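Photoreceptor-histidine kinase BphP (PDB 6BAF) binds a linear tetrapyrrole chromophore and probably turns light perception into a histidine kinase signal that controls cell development. Local coordinates at residues 255-260 / 285-290; 131-136 / 140-145; 80-85 / 106-111. All blocks are in the same frame, centred on the assembly; numbering follows the deposited sequence.

Contact 1. Residues 255-260 / 285-290; sequences ASMSIS and EVRTAC. With BLR (3-[5-[(Z)-(4-ethenyl-3-methyl-5-oxidanylidene-pyrrol-2-ylidene)methyl]-2-[[5-[(Z)-(3-ethenyl-4-methyl-5-oxidanylidene-pyrrol-2-ylidene)methyl]-3-(3-hydroxy-3-oxopropyl)-4-methyl-1H-pyrrol-2-yl]methyl]-4-methyl-1H-pyrrol-3-yl]propanoic acid), chain B.
I259 and C290 form the tight point where strand 255-263 of the GAF domain sheet, next to its edge strand 207-210, packs on helix 284-300. The segment axes approach to 10.2 Å at 36°, and the chromophore lies against the other face of the strand, so alternate residues serve two different surroundings. M257 and I259 point to the helix; S256 and S258 point to the pocket. The methyl CD1 of I259 sits 3.7 Å from C290 CB, the closest approach between the segments. M257 reaches across as an extended arm, with CG anti to its backbone N (chi1 178°), until the turn at chi3 (78°) swings the terminal methyl over to the cysteine. Both methionine contacts are looser than that of I259: M257 CE lies 4.3 Å from C290 CB, and SD is equally far from R287 CG, touching just the aliphatic base of the arginine. The guanidinium group runs on to E109, with which it makes a salt bridge, and to the carbonyl of V282. The helix turns its more accessible residues elsewhere: E285 bonds through its carboxylate to the backbone N of F119 and of F122, while V286 packs on L153 and T154. On the pocket face, two serines grip one propionate of the bilin. S258 OG also accepts from R208 NH2, which should fix its rotation; S256 OG also meets C273 O, a second acceptor for its one hydrogen. S256 OG donates to O2A of the carboxylate at 2.8 Å, and S258 OG to the other oxygen, O1A, at 2.6 Å.

Contact 2. Residues 131-136 / 140-145; sequences SRLRDA and QELCEA
A136 and E141 bring the backbones to 5.0 Å, CA to CA, where two helices fold back on each other through a short turn. Their segment axes run nearly antiparallel (157°) and pass 8.6 Å apart; one turn farther on, L133 CA and A145 CA are 5.9 Å apart. Small residues allow this closeness. The methyl of A136 presses on the start of the second helix, with A136 CB 3.2 Å from L142 N and 3.7 Å from E141 CB. Helices 120-135 and 139-154 thus form an antiparallel helical hairpin, and helix 284-300 packs beside it: V296 meets L133, and M297 meets L142. On the side facing helix 284-300 the two leucines cross obliquely, L142 CD2 lying 3.9 Å from the branch carbon CG of L133. A145 turns its methyl toward the first helix, 4.0 Å from R132 O, with L133 CD1 also nearby. Nearer the turn, E141 stretches out beyond CG and passes alongside A136, so that OE1 can take a hydrogen bond from the backbone N of R137 in the turn. R132 spans the hairpin farther down in a salt bridge with E149, whereas R134, on the outer side, pairs with E295 of the second subunit.

Contact 3. Residues 80-85 / 106-111; sequences LKVVWR and LELEPS
The first torsions of V82 and L108 set the meeting. In V82, CG1 stands anti to the backbone N (chi1 172°) and CG2 anti to the carbonyl carbon; in L108, CG stands anti to the carbonyl carbon (chi1 -59°). The leucine's two methyls then go to two neighbours. CD2 nestles against the valine, 3.9 Å from V82 CG2 and nearly as near CG1, the two side chains crossing at about a right angle. CD1 reaches the indole of W84, 3.7 Å from NE1, a buried nitrogen for which the model offers no hydrogen-bond partner. Within its own strand, V82 CG1 lies at the edge of the same indole, in the ring plane. A lighter touch joins L80 CD1 to L106 CD1 at 4.3 Å. These strands of the PAS fold are next but one in its antiparallel sheet, and their segment directions differ by 72°, consistent with a strongly twisted sheet; side chains bridge what backbones cannot, since V82 CA and L108 CA remain 7.9 Å apart. Strand 90-100 runs between them and hydrogen-bonds to L80, V82 and W84, helix 59-69 packs on L80, F56 meets the W84 ring, and on strand 19-23, L23 touches L106 and L21 touches L108.

Overall arrangement
Contact 3 belongs to the PAS fold, contact 1 to the GAF domain, and their centres lie 20 Å apart; the two nevertheless touch, at 3.0 Å between R287 NH2 of contact 1 and E109 OE2 of contact 3. Contact 1 alone holds pocket residues and so stands between the chromophore and the helices behind the sheet. Contact 2 lies in those helices, 18 Å from contact 1 between centres and about 8 Å between nearest atoms; helix 284-300, which supplies residues 285-290, continues to contact 2. Contacts 2 and 3 are 35 Å apart, centre to centre, although strand 103-110 and helix 120-135 follow each other in the chain.

Contact 1. Residues 255-260 / 285-290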
loop_
_atom_site.group_PDB
_atom_site.type_symbol
_atom_site.label_atom_id
_atom_site.label_comp_id
_atom_site.label_asym_id
_atom_site.label_seq_id
_atom_site.Cartn_x
_atom_site.Cartn_y
_atom_site.Cartn_z
ATOM N N ALA A 255 9.331 25.314 -3.834
ATOM C CA ALA A 255 8.834 24.256 -2.972
ATOM C C ALA A 255 9.711 23.039 -3.188
ATOM O O ALA A 255 10.333 22.879 -4.247
ATOM C CB ALA A 255 7.344 23.943 -3.246
ATOM N N SER A 256 9.755 22.169 -2.181
ATOM C CA SER A 256 10.706 21.062 -2.187
ATOM C C SER A 256 10.135 19.883 -1.414
ATOM O O SER A 256 9.347 20.071 -0.490
ATOM C CB SER A 256 12.011 21.480 -1.509
ATOM O OG SER A 256 13.004 20.539 -1.790
ATOM N N MET A 257 10.594 18.679 -1.743
ATOM C CA MET A 257 10.327 17.500 -0.933
ATOM C C MET A 257 11.480 16.546 -1.161
ATOM O O MET A 257 11.923 16.401 -2.301
ATOM C CB MET A 257 8.978 16.837 -1.319
ATOM C CG MET A 257 8.655 15.546 -0.542
ATOM S SD MET A 257 7.090 14.689 -1.055
ATOM C CE MET A 257 7.664 13.893 -2.562
ATOM N N SER A 258 12.003 15.917 -0.103
ATOM C CA SER A 258 13.006 14.885 -0.319
ATOM C C SER A 258 12.725 13.692 0.587
ATOM O O SER A 258 12.014 13.785 1.593
ATOM C CB SER A 258 14.460 15.395 -0.136
ATOM O OG SER A 258 14.630 16.059 1.119
ATOM N N ILE A 259 13.277 12.558 0.176
ATOM C CA ILE A 259 13.093 11.272 0.818
ATOM C C ILE A 259 14.463 10.634 0.927
ATOM O O ILE A 259 15.214 10.597 -0.054
ATOM C CB ILE A 259 12.107 10.390 0.014
ATOM C CG1 ILE A 259 10.733 11.050 0.052
ATOM C CG2 ILE A 259 11.983 8.983 0.618
ATOM C CD1 ILE A 259 9.880 10.701 -1.152
ATOM N N SER A 260 14.792 10.120 2.111
ATOM C CA SER A 260 16.094 9.506 2.336
ATOM C C SER A 260 16.156 8.126 1.701
ATOM O O SER A 260 15.212 7.342 1.802
ATOM C CB SER A 260 16.371 9.367 3.836
ATOM O OG SER A 260 16.131 10.604 4.519
ATOM N N GLU A 285 -1.695 10.982 1.517
ATOM C CA GLU A 285 -1.614 9.698 0.820
ATOM C C GLU A 285 -0.527 9.697 -0.256
ATOM O O GLU A 285 0.100 8.661 -0.498
ATOM C CB GLU A 285 -2.962 9.331 0.164
ATOM C CG GLU A 285 -4.061 8.796 1.104
ATOM C CD GLU A 285 -5.368 8.403 0.348
ATOM O OE1 GLU A 285 -6.473 8.904 0.728
ATOM O OE2 GLU A 285 -5.278 7.585 -0.629
ATOM N N VAL A 286 -0.302 10.823 -0.934
ATOM C CA VAL A 286 0.777 10.861 -1.928
ATOM C C VAL A 286 2.137 10.846 -1.240
ATOM O O VAL A 286 3.019 10.044 -1.595
ATOM C CB VAL A 286 0.606 12.081 -2.848
ATOM C CG1 VAL A 286 1.725 12.179 -3.888
ATOM C CG2 VAL A 286 -0.750 12.048 -3.498
ATOM N N ARG A 287 2.330 11.705 -0.222
ATOM C CA ARG A 287 3.621 11.726 0.468
ATOM C C ARG A 287 3.978 10.346 0.976
ATOM O O ARG A 287 5.097 9.865 0.784
ATOM C CB ARG A 287 3.620 12.699 1.654
ATOM C CG ARG A 287 3.500 14.126 1.291
ATOM C CD ARG A 287 4.013 15.026 2.431
ATOM N NE ARG A 287 3.609 14.648 3.791
ATOM C CZ ARG A 287 2.551 15.144 4.426
ATOM N NH1 ARG A 287 1.756 16.002 3.799
ATOM N NH2 ARG A 287 2.285 14.766 5.681
ATOM N N THR A 288 3.018 9.686 1.613
ATOM C CA THR A 288 3.261 8.364 2.185
ATOM C C THR A 288 3.530 7.309 1.107
ATOM O O THR A 288 4.341 6.392 1.310
ATOM C CB THR A 288 2.054 8.000 3.032
ATOM O OG1 THR A 288 1.688 9.181 3.760
ATOM C CG2 THR A 288 2.453 7.028 4.026
ATOM N N ALA A 289 2.837 7.412 -0.036
ATOM C CA ALA A 289 3.121 6.524 -1.162
ATOM C C ALA A 289 4.550 6.733 -1.634
ATOM O O ALA A 289 5.311 5.773 -1.851
ATOM C CB ALA A 289 2.099 6.795 -2.287
ATOM N N CYS A 290 4.961 7.992 -1.725
ATOM C CA CYS A 290 6.325 8.259 -2.176
ATOM C C CYS A 290 7.336 7.747 -1.179
ATOM O O CYS A 290 8.341 7.132 -1.565
ATOM C CB CYS A 290 6.517 9.746 -2.410
ATOM S SG CYS A 290 5.647 10.303 -3.875
HETATM C CHA BLR B . 19.065 20.737 3.420
HETATM N NA BLR B . 19.987 20.861 1.064
HETATM C C1A BLR B . 19.116 20.373 1.960
HETATM C C2A BLR B . 18.250 19.460 1.350
HETATM C C3A BLR B . 18.614 19.364 0.055
HETATM C C4A BLR B . 19.686 20.253 -0.115
HETATM C CMA BLR B . 17.937 18.431 -0.993
HETATM C CAA BLR B . 17.126 18.709 2.067
HETATM C CBA BLR B . 15.836 19.557 2.220
HETATM C CGA BLR B . 15.042 19.630 0.907
HETATM O O1A BLR B . 14.642 18.536 0.412
HETATM O O2A BLR B . 14.782 20.743 0.307
HETATM C CHB BLR B . 20.516 20.560 -1.342
HETATM N NB BLR B . 18.733 20.631 -3.119
HETATM C C1B BLR B . 20.136 20.459 -2.583
HETATM C C2B BLR B . 21.005 20.191 -3.755
HETATM C C3B BLR B . 20.254 20.170 -4.943
HETATM C C4B BLR B . 18.821 20.432 -4.632
HETATM C CMB BLR B . 22.517 19.944 -3.719
HETATM O OB BLR B . 17.907 20.504 -5.374
HETATM C CAB BLR B . 20.884 19.878 -6.316
HETATM C CBB BLR B . 20.153 19.721 -7.395
HETATM N NC BLR B . 22.979 24.464 2.300
HETATM C C1C BLR B . 24.048 25.196 1.508
HETATM C C2C BLR B . 24.934 25.833 2.528
HETATM C C3C BLR B . 24.511 25.538 3.850
HETATM C C4C BLR B . 23.282 24.687 3.772
HETATM C CMC BLR B . 26.143 26.659 2.142
HETATM O OC BLR B . 24.154 25.267 0.332
HETATM C CAC BLR B . 25.183 26.025 5.148
HETATM C CBC BLR B . 26.494 25.835 5.384
HETATM C CHD BLR B . 22.611 24.232 4.785
HETATM N ND BLR B . 20.998 22.456 3.536
HETATM C C1D BLR B . 21.485 23.231 4.699
HETATM C C2D BLR B . 20.705 22.930 5.888
HETATM C C3D BLR B . 19.722 21.925 5.501
HETATM C C4D BLR B . 19.880 21.585 4.041
HETATM C CMD BLR B . 20.923 23.547 7.275
HETATM C CAD BLR B . 18.674 21.317 6.410
HETATM C CBD BLR B . 17.362 22.053 6.192
HETATM C CGD BLR B . 16.490 21.435 7.268
HETATM O O1D BLR B . 16.236 20.183 7.219
HETATM O O2D BLR B . 16.114 22.162 8.237
#

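Contact 2. Residues 131-136 / 140-145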
loop_
_atom_site.group_PDB
_atom_site.type_symbol
_atom_site.label_atom_id
_atom_site.label_comp_id
_atom_site.label_asym_id
_atom_site.label_seq_id
_atom_site.Cartn_x
_atom_site.Cartn_y
_atom_site.Cartn_z
ATOM N N SER A 131 5.481 -2.386 -9.206
ATOM C CA SER A 131 5.778 -3.228 -10.362
ATOM C C SER A 131 6.682 -2.494 -11.364
ATOM O O SER A 131 7.544 -3.124 -11.992
ATOM C CB SER A 131 4.473 -3.746 -10.979
ATOM O OG SER A 131 3.774 -2.717 -11.625
ATOM N N ARG A 132 6.583 -1.164 -11.463
ATOM C CA ARG A 132 7.574 -0.433 -12.260
ATOM C C ARG A 132 8.988 -0.522 -11.665
ATOM O O ARG A 132 9.976 -0.671 -12.404
ATOM C CB ARG A 132 7.139 1.010 -12.429
ATOM C CG ARG A 132 5.952 1.136 -13.361
ATOM C CD ARG A 132 5.526 2.569 -13.533
ATOM N NE ARG A 132 4.219 2.691 -14.172
ATOM C CZ ARG A 132 3.113 3.148 -13.578
ATOM N NH1 ARG A 132 3.145 3.544 -12.314
ATOM N NH2 ARG A 132 1.965 3.199 -14.258
ATOM N N LEU A 133 9.121 -0.467 -10.338
ATOM C CA LEU A 133 10.450 -0.595 -9.757
ATOM C C LEU A 133 10.994 -1.998 -9.979
ATOM O O LEU A 133 12.201 -2.182 -10.170
ATOM C CB LEU A 133 10.426 -0.260 -8.256
ATOM C CG LEU A 133 10.620 1.226 -7.850
ATOM C CD1 LEU A 133 9.711 2.177 -8.635
ATOM C CD2 LEU A 133 10.421 1.390 -6.308
ATOM N N ARG A 134 10.129 -3.010 -9.930
ATOM C CA ARG A 134 10.627 -4.372 -10.112
ATOM C C ARG A 134 11.041 -4.630 -11.555
ATOM O O ARG A 134 11.964 -5.413 -11.787
ATOM C CB ARG A 134 9.588 -5.390 -9.667
ATOM C CG ARG A 134 9.363 -5.325 -8.202
ATOM C CD ARG A 134 8.399 -6.364 -7.804
ATOM N NE ARG A 134 9.015 -7.674 -8.000
ATOM C CZ ARG A 134 8.316 -8.776 -8.228
ATOM N NH1 ARG A 134 6.984 -8.712 -8.286
ATOM N NH2 ARG A 134 8.945 -9.930 -8.363
ATOM N N ASP A 135 10.443 -3.919 -12.513
ATOM C CA ASP A 135 10.857 -4.028 -13.914
ATOM C C ASP A 135 12.287 -3.579 -14.159
ATOM O O ASP A 135 12.859 -3.966 -15.183
ATOM C CB ASP A 135 9.943 -3.200 -14.833
ATOM C CG ASP A 135 8.558 -3.842 -15.035
ATOM O OD1 ASP A 135 8.409 -5.056 -14.699
ATOM O OD2 ASP A 135 7.629 -3.129 -15.525
ATOM N N ALA A 136 12.873 -2.755 -13.279
ATOM C CA ALA A 136 14.233 -2.273 -13.503
ATOM C C ALA A 136 15.233 -3.416 -13.417
ATOM O O ALA A 136 15.195 -4.223 -12.483
ATOM C CB ALA A 136 14.619 -1.201 -12.475
ATOM N N GLN A 140 20.771 1.957 -12.496
ATOM C CA GLN A 140 20.378 3.149 -13.236
ATOM C C GLN A 140 18.917 3.091 -13.676
ATOM O O GLN A 140 18.245 4.134 -13.735
ATOM C CB GLN A 140 21.288 3.349 -14.444
ATOM C CG GLN A 140 21.058 4.681 -15.129
ATOM C CD GLN A 140 21.431 5.873 -14.213
ATOM O OE1 GLN A 140 22.448 5.836 -13.467
ATOM N NE2 GLN A 140 20.602 6.932 -14.260
ATOM N N GLU A 141 18.399 1.898 -13.999
ATOM C CA GLU A 141 16.987 1.820 -14.377
ATOM C C GLU A 141 16.097 1.993 -13.152
ATOM O O GLU A 141 15.050 2.650 -13.233
ATOM C CB GLU A 141 16.684 0.491 -15.085
ATOM C CG GLU A 141 17.412 0.318 -16.423
ATOM C CD GLU A 141 16.820 -0.781 -17.312
ATOM O OE1 GLU A 141 16.113 -1.678 -16.795
ATOM O OE2 GLU A 141 17.043 -0.719 -18.545
ATOM N N LEU A 142 16.491 1.385 -12.023
ATOM C CA LEU A 142 15.830 1.631 -10.745
ATOM C C LEU A 142 15.687 3.130 -10.481
ATOM O O LEU A 142 14.577 3.630 -10.251
ATOM C CB LEU A 142 16.634 0.978 -9.629
ATOM C CG LEU A 142 15.945 0.292 -8.461
ATOM C CD1 LEU A 142 16.724 0.491 -7.216
ATOM C CD2 LEU A 142 14.487 0.682 -8.296
ATOM N N CYS A 143 16.808 3.875 -10.564
ATOM C CA CYS A 143 16.773 5.317 -10.313
ATOM C C CYS A 143 15.815 6.014 -11.263
ATOM O O CYS A 143 14.989 6.836 -10.843
ATOM C CB CYS A 143 18.194 5.922 -10.421
ATOM S SG CYS A 143 19.366 5.218 -9.228
ATOM N N GLU A 144 15.876 5.686 -12.547
ATOM C CA GLU A 144 14.980 6.383 -13.473
ATOM C C GLU A 144 13.517 6.009 -13.232
ATOM O O GLU A 144 12.624 6.860 -13.372
ATOM C CB GLU A 144 15.380 6.094 -14.932
ATOM C CG GLU A 144 15.656 7.398 -15.783
ATOM C CD GLU A 144 14.377 8.141 -16.257
ATOM O OE1 GLU A 144 13.309 7.462 -16.380
ATOM O OE2 GLU A 144 14.434 9.398 -16.491
ATOM N N ALA A 145 13.252 4.762 -12.843
ATOM C CA ALA A 145 11.876 4.367 -12.545
ATOM C C ALA A 145 11.325 5.165 -11.360
ATOM O O ALA A 145 10.198 5.683 -11.416
ATOM C CB ALA A 145 11.823 2.854 -12.285
#

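Contact 3. Residues 80-85 / 106-111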
loop_
_atom_site.group_PDB
_atom_site.type_symbol
_atom_site.label_atom_id
_atom_site.label_comp_id
_atom_site.label_asym_id
_atom_site.label_seq_id
_atom_site.Cartn_x
_atom_site.Cartn_y
_atom_site.Cartn_z
ATOM N N LEU A 80 -4.272 9.644 12.271
ATOM C CA LEU A 80 -5.412 9.648 13.166
ATOM C C LEU A 80 -6.479 10.527 12.553
ATOM O O LEU A 80 -6.177 11.564 11.977
ATOM C CB LEU A 80 -5.011 10.176 14.546
ATOM C CG LEU A 80 -3.744 9.518 15.088
ATOM C CD1 LEU A 80 -3.302 10.233 16.375
ATOM C CD2 LEU A 80 -3.946 8.008 15.314
ATOM N N LYS A 81 -7.731 10.111 12.666
ATOM C CA LYS A 81 -8.815 10.983 12.253
ATOM C C LYS A 81 -9.098 11.951 13.395
ATOM O O LYS A 81 -9.416 11.533 14.511
ATOM C CB LYS A 81 -10.059 10.172 11.899
ATOM C CG LYS A 81 -11.230 11.078 11.535
ATOM C CD LYS A 81 -12.460 10.309 11.015
ATOM C CE LYS A 81 -12.761 9.074 11.875
ATOM N NZ LYS A 81 -13.624 9.413 13.042
ATOM N N VAL A 82 -8.947 13.238 13.137
ATOM C CA VAL A 82 -9.177 14.256 14.142
ATOM C C VAL A 82 -10.263 15.158 13.602
ATOM O O VAL A 82 -10.101 15.745 12.527
ATOM C CB VAL A 82 -7.901 15.058 14.455
ATOM C CG1 VAL A 82 -8.247 16.239 15.357
ATOM C CG2 VAL A 82 -6.815 14.138 15.069
ATOM N N VAL A 83 -11.363 15.273 14.337
ATOM C CA VAL A 83 -12.459 16.158 13.960
ATOM C C VAL A 83 -12.562 17.230 15.038
ATOM O O VAL A 83 -12.931 16.938 16.180
ATOM C CB VAL A 83 -13.778 15.393 13.794
ATOM C CG1 VAL A 83 -14.913 16.347 13.437
ATOM C CG2 VAL A 83 -13.600 14.266 12.734
ATOM N N TRP A 84 -12.228 18.459 14.685
ATOM C CA TRP A 84 -12.199 19.566 15.636
ATOM C C TRP A 84 -13.523 20.315 15.653
ATOM O O TRP A 84 -13.818 21.073 14.724
ATOM C CB TRP A 84 -11.071 20.529 15.289
ATOM C CG TRP A 84 -9.973 20.311 16.189
ATOM C CD1 TRP A 84 -9.106 19.254 16.171
ATOM C CD2 TRP A 84 -9.561 21.128 17.253
ATOM N NE1 TRP A 84 -8.184 19.359 17.178
ATOM C CE2 TRP A 84 -8.423 20.503 17.851
ATOM C CE3 TRP A 84 -10.009 22.324 17.752
ATOM C CZ2 TRP A 84 -7.744 21.031 18.919
ATOM C CZ3 TRP A 84 -9.331 22.841 18.813
ATOM C CH2 TRP A 84 -8.205 22.192 19.387
ATOM N N ARG A 85 -14.279 20.161 16.740
ATOM C CA ARG A 85 -15.526 20.898 16.948
ATOM C C ARG A 85 -15.213 22.183 17.700
ATOM O O ARG A 85 -14.928 22.157 18.899
ATOM C CB ARG A 85 -16.536 20.055 17.727
ATOM C CG ARG A 85 -17.954 20.656 17.778
ATOM C CD ARG A 85 -18.975 19.572 17.987
ATOM N NE ARG A 85 -19.326 19.001 16.690
ATOM C CZ ARG A 85 -20.214 18.021 16.499
ATOM N NH1 ARG A 85 -20.835 17.459 17.539
ATOM N NH2 ARG A 85 -20.448 17.577 15.262
ATOM N N LEU A 106 1.485 15.995 18.408
ATOM C CA LEU A 106 0.393 15.728 17.481
ATOM C C LEU A 106 0.397 16.839 16.440
ATOM O O LEU A 106 0.279 18.027 16.786
ATOM C CB LEU A 106 -0.944 15.647 18.226
ATOM C CG LEU A 106 -2.219 15.644 17.385
ATOM C CD1 LEU A 106 -2.280 14.379 16.498
ATOM C CD2 LEU A 106 -3.454 15.749 18.302
ATOM N N GLU A 107 0.617 16.471 15.178
ATOM C CA GLU A 107 0.576 17.419 14.072
ATOM C C GLU A 107 -0.712 17.246 13.293
ATOM O O GLU A 107 -1.147 16.113 13.040
ATOM C CB GLU A 107 1.797 17.235 13.170
ATOM C CG GLU A 107 3.000 17.633 13.994
ATOM C CD GLU A 107 4.297 17.489 13.283
ATOM O OE1 GLU A 107 4.713 16.317 12.998
ATOM O OE2 GLU A 107 4.906 18.558 13.013
ATOM N N LEU A 108 -1.346 18.371 12.961
ATOM C CA LEU A 108 -2.669 18.392 12.343
ATOM C C LEU A 108 -2.561 19.093 11.000
ATOM O O LEU A 108 -2.101 20.239 10.934
ATOM C CB LEU A 108 -3.694 19.114 13.209
ATOM C CG LEU A 108 -3.920 18.549 14.607
ATOM C CD1 LEU A 108 -4.916 19.413 15.379
ATOM C CD2 LEU A 108 -4.371 17.099 14.574
ATOM N N GLU A 109 -2.957 18.393 9.932
ATOM C CA GLU A 109 -3.024 18.947 8.585
ATOM C C GLU A 109 -4.440 18.800 8.039
ATOM O O GLU A 109 -5.079 17.753 8.236
ATOM C CB GLU A 109 -2.033 18.257 7.664
ATOM C CG GLU A 109 -0.567 18.712 7.882
ATOM C CD GLU A 109 0.463 17.835 7.098
ATOM O OE1 GLU A 109 1.565 18.338 6.768
ATOM O OE2 GLU A 109 0.173 16.632 6.824
ATOM N N PRO A 110 -4.990 19.848 7.434
ATOM C CA PRO A 110 -6.379 19.768 6.955
ATOM C C PRO A 110 -6.569 18.541 6.068
ATOM O O PRO A 110 -5.697 18.189 5.257
ATOM C CB PRO A 110 -6.561 21.071 6.177
ATOM C CG PRO A 110 -5.562 22.017 6.770
ATOM C CD PRO A 110 -4.399 21.185 7.263
ATOM N N SER A 111 -7.672 17.827 6.299
ATOM C CA SER A 111 -7.960 16.630 5.523
ATOM C C SER A 111 -8.201 17.002 4.064
ATOM O O SER A 111 -8.751 18.065 3.753
ATOM C CB SER A 111 -9.176 15.896 6.096
ATOM O OG SER A 111 -8.785 14.904 7.043
#